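Local atomic coordinates of ferric vibriobactin ABC transporter, periplasmic ferric vibriobactin-binding protein (Vibrio cholerae, PDB entry 3R5S), a protein that probably captures the iron-loaded siderophore vibriobactin in the periplasm and delivers it to its ABC transporter for iron uptake. Residues R25-A30 with V44-A49; L160-A165 with Q226-F231; Q188-V193 with R276-S281; F231-T236 with E265-I270. All blocks are in the same frame, centred on the assembly; numbering follows the deposited sequence.

Overall arrangement
From the N terminus, contact 1 closes a short loop filled by helix 31-39, completing a beta-alpha-beta unit in one of the two lobes. The rest belong to the other half of the chain; the centres of contacts 1 and 2 lie about 40 Å apart. Contact 2 closes a loop of 60 residues, joining the lead-in to strand 165-169 with strand 229-232. Contact 3, between helices 185-192 and 272-286, crosses contact 2 along the sequence and touches it through Leu190 and Phe231. Contact 4, nested inside the loop closed by contact 3, closes one of 28 residues that contains helix 237-244; it shares Phe231 with contact 2 and packs against contact 3 through Ile270 and Ile278.

Contact 1: R25-A30 with V44-A49; sequences RILSTA and VIASAA
Strand 26-28 and strand 44-49 run parallel, 8° apart with their axes 4.8 Å from each other. Three hydrogen bonds join the segments, Ile45 N to Ile26 O, Ser28 N to Ala46 O and Ala48 N to Ser28 O, each 2.9 Å long. Ile26 pairs with Val44, but Leu27 pairs with Ala46, so Ile45 is the extra residue of a beta bulge. Its CG1 sits between the backbone N and the carbonyl carbon (chi1 60°) and lies 3.3 Å from Ile26 O. The methyl CD1 then passes over one face of the Arg25 guanidinium, 3.8 Å from Arg25 NH2, while Glu85 O and Gln86 O bind that group's NH2 and NE. The two strands, with helix 31-39 between them in sequence, form a beta-alpha-beta unit of a parallel sheet. Ile26, Val44 and Ser28 face this helix, all touching Leu37; on the other face Leu27 CD1 rests 4.2 Å from Ala46 CB. On the helix-facing side, Ser28 OG accepts a hydrogen bond from Ala30 N (3.1 Å), an ST turn, and Thr34 OG1 bonds to the hydroxyls of both Ser28 and Ser47. Ala48 CB comes up against the carbonyl of Thr29.

Contact 2: L160-A165 with Q226-F231; sequences LPKGRA and QAETTF
Gln226 opens the second segment by laying its CB 3.7 Å from Arg164 NH2, after which its side chain leads away. At Ala227 the methyl turns toward 160-165 and settles against the peptide between Arg164 and Ala165, with CB 3.5 Å from Arg164 O. Glu228 follows and carries the polar part of the contact. Its chain bends at chi2 (95°), which brings the carboxylate back over the turn at Gly163. There OE1 takes a nearly straight hydrogen bond from Arg164 N (2.9 Å), arriving from above the carboxylate plane, and OE2 receives Lys162 NZ on its anti side in a salt bridge of 3.1 Å. Each carboxylate oxygen thus has its own donor, and the pair should help to limit the rotation of the group. Strand 229-232 begins at Thr229, in a parallel bridge with Ala165 at the start of strand 165-169; these are neighbouring inner strands of a mixed five-stranded sheet, with 165-169 in the middle. The link from Thr229 N to Arg164 O is a weak hydrogen bond. The hydroxyl of Thr229 donates a hydrogen bond to a water, and this water in turn donates to Lys162 O and Arg164 O, stitching the entry loop to the strand. The same OG1 lies 3.6 Å from Pro161 CB, the two side chains crossing at about a right angle. Further on, Phe231 presents its ring edge to the methyl of Ala165, CE2 to CB 3.9 Å, while Leu282 and Phe286 of helix 272-286 also pack on this ring.

Contact 3: Q188-V193 with R276-S281; sequences QLLQSV and REIINS
Leu189 reaches from helix 185-192 across to Ile278 and Ile279 of helix 272-286, and it can be followed as an example of how one branched side chain bridges two helices; the axes of the segments 188-192 and 276-281 stand 11.0 Å apart. Its CB points toward the other helix. With CG anti to the backbone N (chi1 176°), the chain continues outward, and CG already lies 3.8 Å from Ile279 CD1. The fork then divides between two consecutive residues. CD1 leans on the end of Ile279, 3.7 Å from its CD1 and almost as near its CG1, whereas CD2 goes to Ile278, meeting CG2 at 3.9 Å and CD1 at 4.0 Å. Both isoleucines are approached at a slant. Ile279 CD1 is in turn wedged from a second direction by Val193, a turn further on from Leu189: the two side chains meet tip to tip, with Val193 CG1 3.9 Å from the methyl. Ile278 gains a second neighbour as well, since Leu190 CD2 stands 4.0 Å from its CG2 and the two side chains cross at about a right angle. No hydrogen bond joins the segments; every touching residue is buried and apolar. The two short segments run in broadly the same direction, crossing at -37°. Helix 137-155 closes one flank, where Phe147 touches Leu189 and Trp150 touches Ile279. Leu282, further along helix 272-286, packs on Leu190 and Val193, while Leu190 also touches Phe231 of strand 229-232, tying the helical pair to the mixed sheet.

Contact 4: F231-T236 with E265-I270; sequences FLITMT and ENSFRI
The direct hydrogen bond across this contact runs from Thr234 N to Ser267 OG, 2.8 Å long and close to straight. Ser267 OG lies between its backbone N and carbonyl carbon (chi1 65°), and besides accepting from Thr234 it is bonded to Gly264 O, so two backbone groups fix the hydroxyl. A water adds a bridge: it donates to Glu265 O, accepts from Phe268 N and has a weak bond of 3.3 Å to Thr234 OG1. Van der Waals contacts surround these bonds. Thr234 and Phe268 lie side by side, pointing the same way, with Thr234 OG1 3.4 Å from Phe268 CB and near the plane of the ring at its edge. Ile233 CG2 rests on Phe268 CA. Glu265 bends at chi2 (-67°) and curls back until OE2 is 3.4 Å from Thr236 CG2; Gln239 NE2 supplies that carboxylate oxygen with its hydrogen bond. Thr236 is itself the N-cap of helix 237-244, its OG1 accepting a hydrogen bond from Gln239 backbone N. The arrangement is a type II beta turn, Leu232 to Met235 (a selenomethionine here), leading from strand 229-232 toward helix 237-244 and held against the loop between strand 260-262 and helix 272-286.

Contact 1: R25-A30 with V44-A49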
# COMPACT_ATOMS: atom_id res chain seq x y z
N ARG A 25 18.78 5.25 13.69
CA ARG A 25 19.04 3.86 13.34
C ARG A 25 17.75 3.05 13.50
O ARG A 25 17.57 2.31 14.46
CB ARG A 25 20.17 3.27 14.18
CG ARG A 25 21.55 3.87 13.88
CD ARG A 25 22.65 3.20 14.71
NE ARG A 25 22.85 1.79 14.37
CZ ARG A 25 23.56 1.36 13.33
NH1 ARG A 25 24.14 2.22 12.51
NH2 ARG A 25 23.69 0.06 13.11
N ILE A 26 16.84 3.25 12.56
CA ILE A 26 15.52 2.63 12.64
C ILE A 26 15.54 1.22 12.08
O ILE A 26 15.98 0.99 10.96
CB ILE A 26 14.50 3.49 11.88
CG1 ILE A 26 14.52 4.92 12.45
CG2 ILE A 26 13.10 2.87 11.92
CD1 ILE A 26 13.76 5.90 11.63
N LEU A 27 15.07 0.26 12.86
CA LEU A 27 14.90 -1.09 12.34
C LEU A 27 13.40 -1.42 12.24
O LEU A 27 12.66 -1.27 13.21
CB LEU A 27 15.65 -2.09 13.23
CG LEU A 27 15.55 -3.58 12.87
CD1 LEU A 27 16.81 -4.32 13.28
CD2 LEU A 27 14.31 -4.19 13.52
N SER A 28 12.96 -1.85 11.06
CA SER A 28 11.56 -2.28 10.90
C SER A 28 11.40 -3.79 10.99
O SER A 28 12.08 -4.55 10.28
CB SER A 28 10.97 -1.78 9.59
OG SER A 28 9.69 -2.37 9.39
N THR A 29 10.48 -4.23 11.85
CA THR A 29 10.14 -5.64 12.01
C THR A 29 8.97 -6.03 11.10
O THR A 29 8.53 -7.18 11.10
CB THR A 29 9.76 -6.00 13.47
OG1 THR A 29 8.54 -5.33 13.83
CG2 THR A 29 10.87 -5.62 14.44
N ALA A 30 8.47 -5.06 10.34
CA ALA A 30 7.28 -5.25 9.51
C ALA A 30 7.55 -4.77 8.09
O ALA A 30 7.65 -3.57 7.85
CB ALA A 30 6.10 -4.50 10.11
N VAL A 44 16.09 4.28 7.97
CA VAL A 44 15.91 2.85 8.16
C VAL A 44 17.19 2.11 7.80
O VAL A 44 17.68 2.20 6.66
CB VAL A 44 14.77 2.30 7.29
CG1 VAL A 44 14.57 0.81 7.54
CG2 VAL A 44 13.49 3.05 7.59
N ILE A 45 17.74 1.37 8.75
CA ILE A 45 19.00 0.67 8.55
C ILE A 45 18.79 -0.80 8.22
O ILE A 45 19.67 -1.44 7.65
CB ILE A 45 19.89 0.76 9.79
CG1 ILE A 45 19.17 0.12 10.98
CG2 ILE A 45 20.26 2.22 10.08
CD1 ILE A 45 20.07 -0.29 12.11
N ALA A 46 17.63 -1.34 8.60
CA ALA A 46 17.32 -2.74 8.35
C ALA A 46 15.81 -2.98 8.38
O ALA A 46 15.08 -2.29 9.09
CB ALA A 46 18.02 -3.62 9.37
N SER A 47 15.36 -3.96 7.62
CA SER A 47 13.95 -4.31 7.58
C SER A 47 13.78 -5.81 7.44
O SER A 47 14.50 -6.46 6.67
CB SER A 47 13.26 -3.65 6.38
OG SER A 47 11.92 -4.08 6.25
N ALA A 48 12.81 -6.34 8.18
CA ALA A 48 12.31 -7.69 7.97
C ALA A 48 11.70 -7.77 6.57
O ALA A 48 11.53 -6.75 5.90
CB ALA A 48 11.26 -8.02 9.01
N ALA A 49 11.35 -8.98 6.15
CA ALA A 49 10.94 -9.24 4.77
C ALA A 49 9.60 -9.95 4.72
O ALA A 49 9.01 -10.24 5.76
CB ALA A 49 12.01 -10.09 4.07

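Contact 2: L160-A165 with Q226-F231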
# COMPACT_ATOMS: atom_id res chain seq x y z
N LEU A 160 -10.16 9.73 -19.54
CA LEU A 160 -10.72 8.45 -19.13
C LEU A 160 -11.91 8.03 -19.98
O LEU A 160 -12.60 8.87 -20.54
CB LEU A 160 -11.16 8.54 -17.67
CG LEU A 160 -10.04 8.69 -16.63
CD1 LEU A 160 -10.63 9.11 -15.31
CD2 LEU A 160 -9.29 7.36 -16.51
N PRO A 161 -12.18 6.72 -20.06
CA PRO A 161 -13.36 6.25 -20.77
C PRO A 161 -14.64 6.82 -20.19
O PRO A 161 -14.68 7.19 -19.01
CB PRO A 161 -13.33 4.74 -20.54
CG PRO A 161 -11.89 4.43 -20.25
CD PRO A 161 -11.35 5.62 -19.53
N LYS A 162 -15.67 6.90 -21.01
CA LYS A 162 -16.97 7.36 -20.56
C LYS A 162 -17.50 6.43 -19.45
O LYS A 162 -17.28 5.21 -19.47
CB LYS A 162 -17.93 7.44 -21.75
CG LYS A 162 -19.40 7.65 -21.38
CD LYS A 162 -20.18 6.37 -21.60
CE LYS A 162 -21.49 6.35 -20.83
NZ LYS A 162 -22.23 5.08 -21.07
N GLY A 163 -18.14 7.03 -18.45
CA GLY A 163 -18.87 6.28 -17.44
C GLY A 163 -18.09 5.98 -16.19
O GLY A 163 -17.32 6.81 -15.69
N ARG A 164 -18.30 4.78 -15.66
CA ARG A 164 -17.72 4.39 -14.38
C ARG A 164 -16.75 3.25 -14.54
O ARG A 164 -16.67 2.62 -15.60
CB ARG A 164 -18.82 3.96 -13.40
CG ARG A 164 -19.80 5.06 -13.03
CD ARG A 164 -20.92 4.50 -12.18
NE ARG A 164 -21.66 3.47 -12.91
CZ ARG A 164 -22.52 2.63 -12.35
NH1 ARG A 164 -22.74 2.67 -11.04
NH2 ARG A 164 -23.15 1.73 -13.10
N ALA A 165 -16.01 2.99 -13.46
CA ALA A 165 -15.10 1.86 -13.42
C ALA A 165 -15.35 1.09 -12.14
O ALA A 165 -15.83 1.64 -11.15
CB ALA A 165 -13.67 2.34 -13.46
N GLN A 226 -21.70 -3.50 -13.43
CA GLN A 226 -22.25 -2.68 -14.50
C GLN A 226 -21.26 -1.70 -15.15
O GLN A 226 -21.52 -1.20 -16.25
CB GLN A 226 -23.45 -1.87 -13.97
CG GLN A 226 -24.72 -2.69 -13.80
CD GLN A 226 -25.28 -3.16 -15.14
OE1 GLN A 226 -26.31 -2.67 -15.60
NE2 GLN A 226 -24.60 -4.09 -15.78
N ALA A 227 -20.16 -1.40 -14.46
CA ALA A 227 -19.23 -0.38 -14.93
C ALA A 227 -18.73 -0.67 -16.34
O ALA A 227 -18.53 -1.82 -16.72
CB ALA A 227 -18.05 -0.19 -13.98
N GLU A 228 -18.47 0.40 -17.08
CA GLU A 228 -17.95 0.31 -18.43
C GLU A 228 -16.45 0.00 -18.45
O GLU A 228 -15.91 -0.40 -19.48
CB GLU A 228 -18.23 1.62 -19.18
CG GLU A 228 -19.72 1.90 -19.39
CD GLU A 228 -20.33 2.80 -18.32
OE1 GLU A 228 -19.81 2.83 -17.19
OE2 GLU A 228 -21.33 3.49 -18.62
N THR A 229 -15.80 0.16 -17.30
CA THR A 229 -14.37 -0.13 -17.20
C THR A 229 -14.07 -0.97 -15.97
O THR A 229 -14.67 -0.78 -14.91
CB THR A 229 -13.54 1.17 -17.15
OG1 THR A 229 -13.61 1.83 -18.42
CG2 THR A 229 -12.08 0.90 -16.80
N THR A 230 -13.13 -1.90 -16.10
CA THR A 230 -12.70 -2.68 -14.94
C THR A 230 -11.20 -2.60 -14.74
O THR A 230 -10.43 -2.81 -15.69
CB THR A 230 -13.05 -4.17 -15.09
OG1 THR A 230 -14.48 -4.33 -15.08
CG2 THR A 230 -12.43 -4.97 -13.95
N PHE A 231 -10.79 -2.31 -13.50
CA PHE A 231 -9.38 -2.35 -13.12
C PHE A 231 -9.13 -3.56 -12.24
O PHE A 231 -9.82 -3.77 -11.26
CB PHE A 231 -8.98 -1.08 -12.39
CG PHE A 231 -8.91 0.13 -13.27
CD1 PHE A 231 -7.83 0.32 -14.13
CD2 PHE A 231 -9.92 1.08 -13.25
CE1 PHE A 231 -7.76 1.44 -14.95
CE2 PHE A 231 -9.86 2.20 -14.07
CZ PHE A 231 -8.78 2.38 -14.92
O HOH W 1 -15.56 3.74 -17.68

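Contact 3: Q188-V193 with R276-S281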
# COMPACT_ATOMS: atom_id res chain seq x y z
N GLN A 188 -10.09 5.51 -3.27
CA GLN A 188 -9.74 6.91 -3.02
C GLN A 188 -8.71 7.42 -4.02
O GLN A 188 -8.80 8.55 -4.51
CB GLN A 188 -9.19 7.10 -1.61
CG GLN A 188 -10.15 6.78 -0.48
CD GLN A 188 -9.51 6.98 0.89
OE1 GLN A 188 -9.02 8.07 1.20
NE2 GLN A 188 -9.47 5.92 1.71
N LEU A 189 -7.72 6.58 -4.30
CA LEU A 189 -6.65 6.91 -5.23
C LEU A 189 -7.21 7.14 -6.64
O LEU A 189 -6.91 8.14 -7.26
CB LEU A 189 -5.65 5.75 -5.30
CG LEU A 189 -4.51 5.91 -6.32
CD1 LEU A 189 -3.56 7.05 -5.93
CD2 LEU A 189 -3.74 4.59 -6.40
N LEU A 190 -8.01 6.21 -7.14
CA LEU A 190 -8.52 6.37 -8.50
C LEU A 190 -9.46 7.57 -8.56
O LEU A 190 -9.44 8.34 -9.51
CB LEU A 190 -9.25 5.11 -8.99
CG LEU A 190 -8.44 3.81 -9.07
CD1 LEU A 190 -9.04 2.88 -10.09
CD2 LEU A 190 -6.98 4.05 -9.39
N GLN A 191 -10.29 7.73 -7.54
CA GLN A 191 -11.21 8.85 -7.51
C GLN A 191 -10.46 10.18 -7.53
O GLN A 191 -10.92 11.14 -8.15
CB GLN A 191 -12.16 8.77 -6.32
CG GLN A 191 -13.15 7.63 -6.46
CD GLN A 191 -14.04 7.44 -5.25
OE1 GLN A 191 -15.25 7.27 -5.37
NE2 GLN A 191 -13.44 7.46 -4.07
N SER A 192 -9.29 10.22 -6.89
CA SER A 192 -8.47 11.43 -6.84
C SER A 192 -7.98 11.87 -8.21
O SER A 192 -7.67 13.04 -8.39
CB SER A 192 -7.29 11.28 -5.85
OG SER A 192 -6.29 10.42 -6.36
N VAL A 193 -7.89 10.95 -9.17
CA VAL A 193 -7.50 11.34 -10.53
C VAL A 193 -8.67 11.32 -11.53
O VAL A 193 -8.44 11.33 -12.75
CB VAL A 193 -6.29 10.54 -11.10
CG1 VAL A 193 -5.04 10.79 -10.26
CG2 VAL A 193 -6.59 9.04 -11.20
N ARG A 276 2.22 5.20 -6.87
CA ARG A 276 2.95 5.86 -7.96
C ARG A 276 2.90 5.00 -9.23
O ARG A 276 2.68 5.51 -10.32
CB ARG A 276 4.41 6.09 -7.54
CG ARG A 276 5.23 6.90 -8.50
CD ARG A 276 6.56 7.32 -7.84
NE ARG A 276 6.39 8.36 -6.82
CZ ARG A 276 7.32 8.69 -5.93
NH1 ARG A 276 8.48 8.05 -5.91
NH2 ARG A 276 7.10 9.66 -5.04
N GLU A 277 3.12 3.70 -9.08
CA GLU A 277 3.09 2.80 -10.23
C GLU A 277 1.71 2.81 -10.87
O GLU A 277 1.59 2.80 -12.09
CB GLU A 277 3.48 1.38 -9.83
CG GLU A 277 4.96 1.24 -9.53
CD GLU A 277 5.31 -0.15 -9.06
OE1 GLU A 277 4.39 -0.88 -8.65
OE2 GLU A 277 6.50 -0.52 -9.10
N ILE A 278 0.68 2.81 -10.03
CA ILE A 278 -0.70 2.79 -10.50
C ILE A 278 -1.01 4.07 -11.25
O ILE A 278 -1.51 4.03 -12.37
CB ILE A 278 -1.70 2.61 -9.34
CG1 ILE A 278 -1.54 1.21 -8.74
CG2 ILE A 278 -3.14 2.85 -9.81
CD1 ILE A 278 -2.27 1.01 -7.42
N ILE A 279 -0.73 5.21 -10.62
CA ILE A 279 -0.97 6.48 -11.29
C ILE A 279 -0.17 6.60 -12.59
O ILE A 279 -0.67 7.11 -13.59
CB ILE A 279 -0.73 7.68 -10.34
CG1 ILE A 279 -1.72 7.62 -9.17
CG2 ILE A 279 -0.86 8.99 -11.10
CD1 ILE A 279 -3.17 7.42 -9.59
N ASN A 280 1.08 6.12 -12.58
CA ASN A 280 1.89 6.12 -13.80
C ASN A 280 1.19 5.36 -14.93
O ASN A 280 1.16 5.82 -16.07
CB ASN A 280 3.27 5.53 -13.54
CG ASN A 280 4.19 6.49 -12.81
OD1 ASN A 280 3.91 7.69 -12.71
ND2 ASN A 280 5.32 5.98 -12.33
N SER A 281 0.61 4.21 -14.60
CA SER A 281 -0.08 3.38 -15.60
C SER A 281 -1.32 4.08 -16.16
O SER A 281 -1.66 3.93 -17.35
CB SER A 281 -0.44 2.00 -15.03
OG SER A 281 -1.60 2.06 -14.20

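Contact 4: F231-T236 with E265-I270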
# COMPACT_ATOMS: atom_id res chain seq x y z
N PHE A 231 -10.79 -2.31 -13.50
CA PHE A 231 -9.38 -2.35 -13.12
C PHE A 231 -9.13 -3.56 -12.24
O PHE A 231 -9.82 -3.77 -11.26
CB PHE A 231 -8.98 -1.08 -12.39
CG PHE A 231 -8.91 0.13 -13.27
CD1 PHE A 231 -7.83 0.32 -14.13
CD2 PHE A 231 -9.92 1.08 -13.25
CE1 PHE A 231 -7.76 1.44 -14.95
CE2 PHE A 231 -9.86 2.20 -14.07
CZ PHE A 231 -8.78 2.38 -14.92
N LEU A 232 -8.12 -4.35 -12.60
CA LEU A 232 -7.85 -5.62 -11.93
C LEU A 232 -6.66 -5.57 -10.98
O LEU A 232 -5.54 -5.23 -11.38
CB LEU A 232 -7.65 -6.74 -12.96
CG LEU A 232 -8.88 -7.02 -13.85
CD1 LEU A 232 -8.50 -7.92 -15.01
CD2 LEU A 232 -9.97 -7.67 -13.01
N ILE A 233 -6.92 -5.90 -9.72
CA ILE A 233 -5.92 -5.92 -8.66
C ILE A 233 -4.85 -6.97 -8.90
O ILE A 233 -5.15 -8.07 -9.34
CB ILE A 233 -6.61 -6.21 -7.29
CG1 ILE A 233 -7.50 -5.04 -6.88
CG2 ILE A 233 -5.60 -6.53 -6.22
CD1 ILE A 233 -6.82 -3.69 -6.99
N THR A 234 -3.60 -6.61 -8.62
CA THR A 234 -2.47 -7.54 -8.65
C THR A 234 -2.29 -8.25 -9.99
O THR A 234 -1.84 -9.39 -10.05
CB THR A 234 -2.58 -8.58 -7.49
OG1 THR A 234 -2.84 -7.90 -6.25
CG2 THR A 234 -1.30 -9.39 -7.34
N MSE A 235 -2.66 -7.57 -11.07
CA MSE A 235 -2.61 -8.18 -12.40
C MSE A 235 -1.99 -7.25 -13.45
O MSE A 235 -2.24 -6.05 -13.47
CB MSE A 235 -4.01 -8.60 -12.88
CG MSE A 235 -4.55 -9.90 -12.29
SE MSE A 235 -6.02 -10.54 -13.16
CE MSE A 235 -6.06 -12.17 -12.45
N THR A 236 -1.18 -7.85 -14.32
CA THR A 236 -0.72 -7.21 -15.54
C THR A 236 -1.80 -7.39 -16.61
O THR A 236 -2.69 -8.23 -16.47
CB THR A 236 0.54 -7.89 -16.07
OG1 THR A 236 0.25 -9.26 -16.39
CG2 THR A 236 1.65 -7.85 -15.02
N GLU A 265 1.23 -5.55 -10.88
CA GLU A 265 1.58 -6.65 -9.98
C GLU A 265 1.63 -6.24 -8.52
O GLU A 265 1.47 -7.09 -7.65
CB GLU A 265 2.93 -7.26 -10.39
CG GLU A 265 2.89 -8.10 -11.66
CD GLU A 265 2.07 -9.38 -11.51
OE1 GLU A 265 2.49 -10.29 -10.76
OE2 GLU A 265 1.01 -9.47 -12.14
N ASN A 266 1.87 -4.96 -8.24
CA ASN A 266 2.09 -4.54 -6.86
C ASN A 266 0.89 -3.80 -6.25
O ASN A 266 1.02 -3.15 -5.22
CB ASN A 266 3.34 -3.66 -6.77
CG ASN A 266 4.58 -4.35 -7.29
OD1 ASN A 266 4.76 -5.55 -7.11
ND2 ASN A 266 5.46 -3.58 -7.93
N SER A 267 -0.28 -3.95 -6.87
CA SER A 267 -1.45 -3.14 -6.50
C SER A 267 -2.38 -3.74 -5.43
O SER A 267 -3.45 -3.18 -5.15
CB SER A 267 -2.24 -2.77 -7.76
OG SER A 267 -2.80 -3.93 -8.37
N PHE A 268 -2.00 -4.86 -4.82
CA PHE A 268 -2.81 -5.39 -3.73
C PHE A 268 -3.00 -4.35 -2.62
O PHE A 268 -4.12 -4.13 -2.14
CB PHE A 268 -2.21 -6.66 -3.13
CG PHE A 268 -3.04 -7.25 -2.02
CD1 PHE A 268 -4.20 -7.94 -2.31
CD2 PHE A 268 -2.68 -7.08 -0.70
CE1 PHE A 268 -4.98 -8.47 -1.30
CE2 PHE A 268 -3.45 -7.61 0.31
CZ PHE A 268 -4.61 -8.31 0.01
N ARG A 269 -1.90 -3.73 -2.22
CA ARG A 269 -1.90 -2.78 -1.12
C ARG A 269 -1.37 -1.44 -1.62
O ARG A 269 -0.43 -1.41 -2.40
CB ARG A 269 -0.99 -3.28 0.01
CG ARG A 269 -1.43 -2.88 1.42
CD ARG A 269 -2.57 -3.78 1.89
NE ARG A 269 -3.07 -3.54 3.25
CZ ARG A 269 -3.01 -2.40 3.94
NH1 ARG A 269 -3.52 -2.37 5.16
NH2 ARG A 269 -2.45 -1.29 3.44
N ILE A 270 -1.98 -0.35 -1.18
CA ILE A 270 -1.53 0.96 -1.62
C ILE A 270 -0.55 1.60 -0.65
O ILE A 270 -0.89 1.84 0.52
CB ILE A 270 -2.69 1.94 -1.84
CG1 ILE A 270 -3.78 1.32 -2.71
CG2 ILE A 270 -2.17 3.24 -2.44
CD1 ILE A 270 -3.37 0.97 -4.14
O HOH W 2 0.16 -6.75 -5.31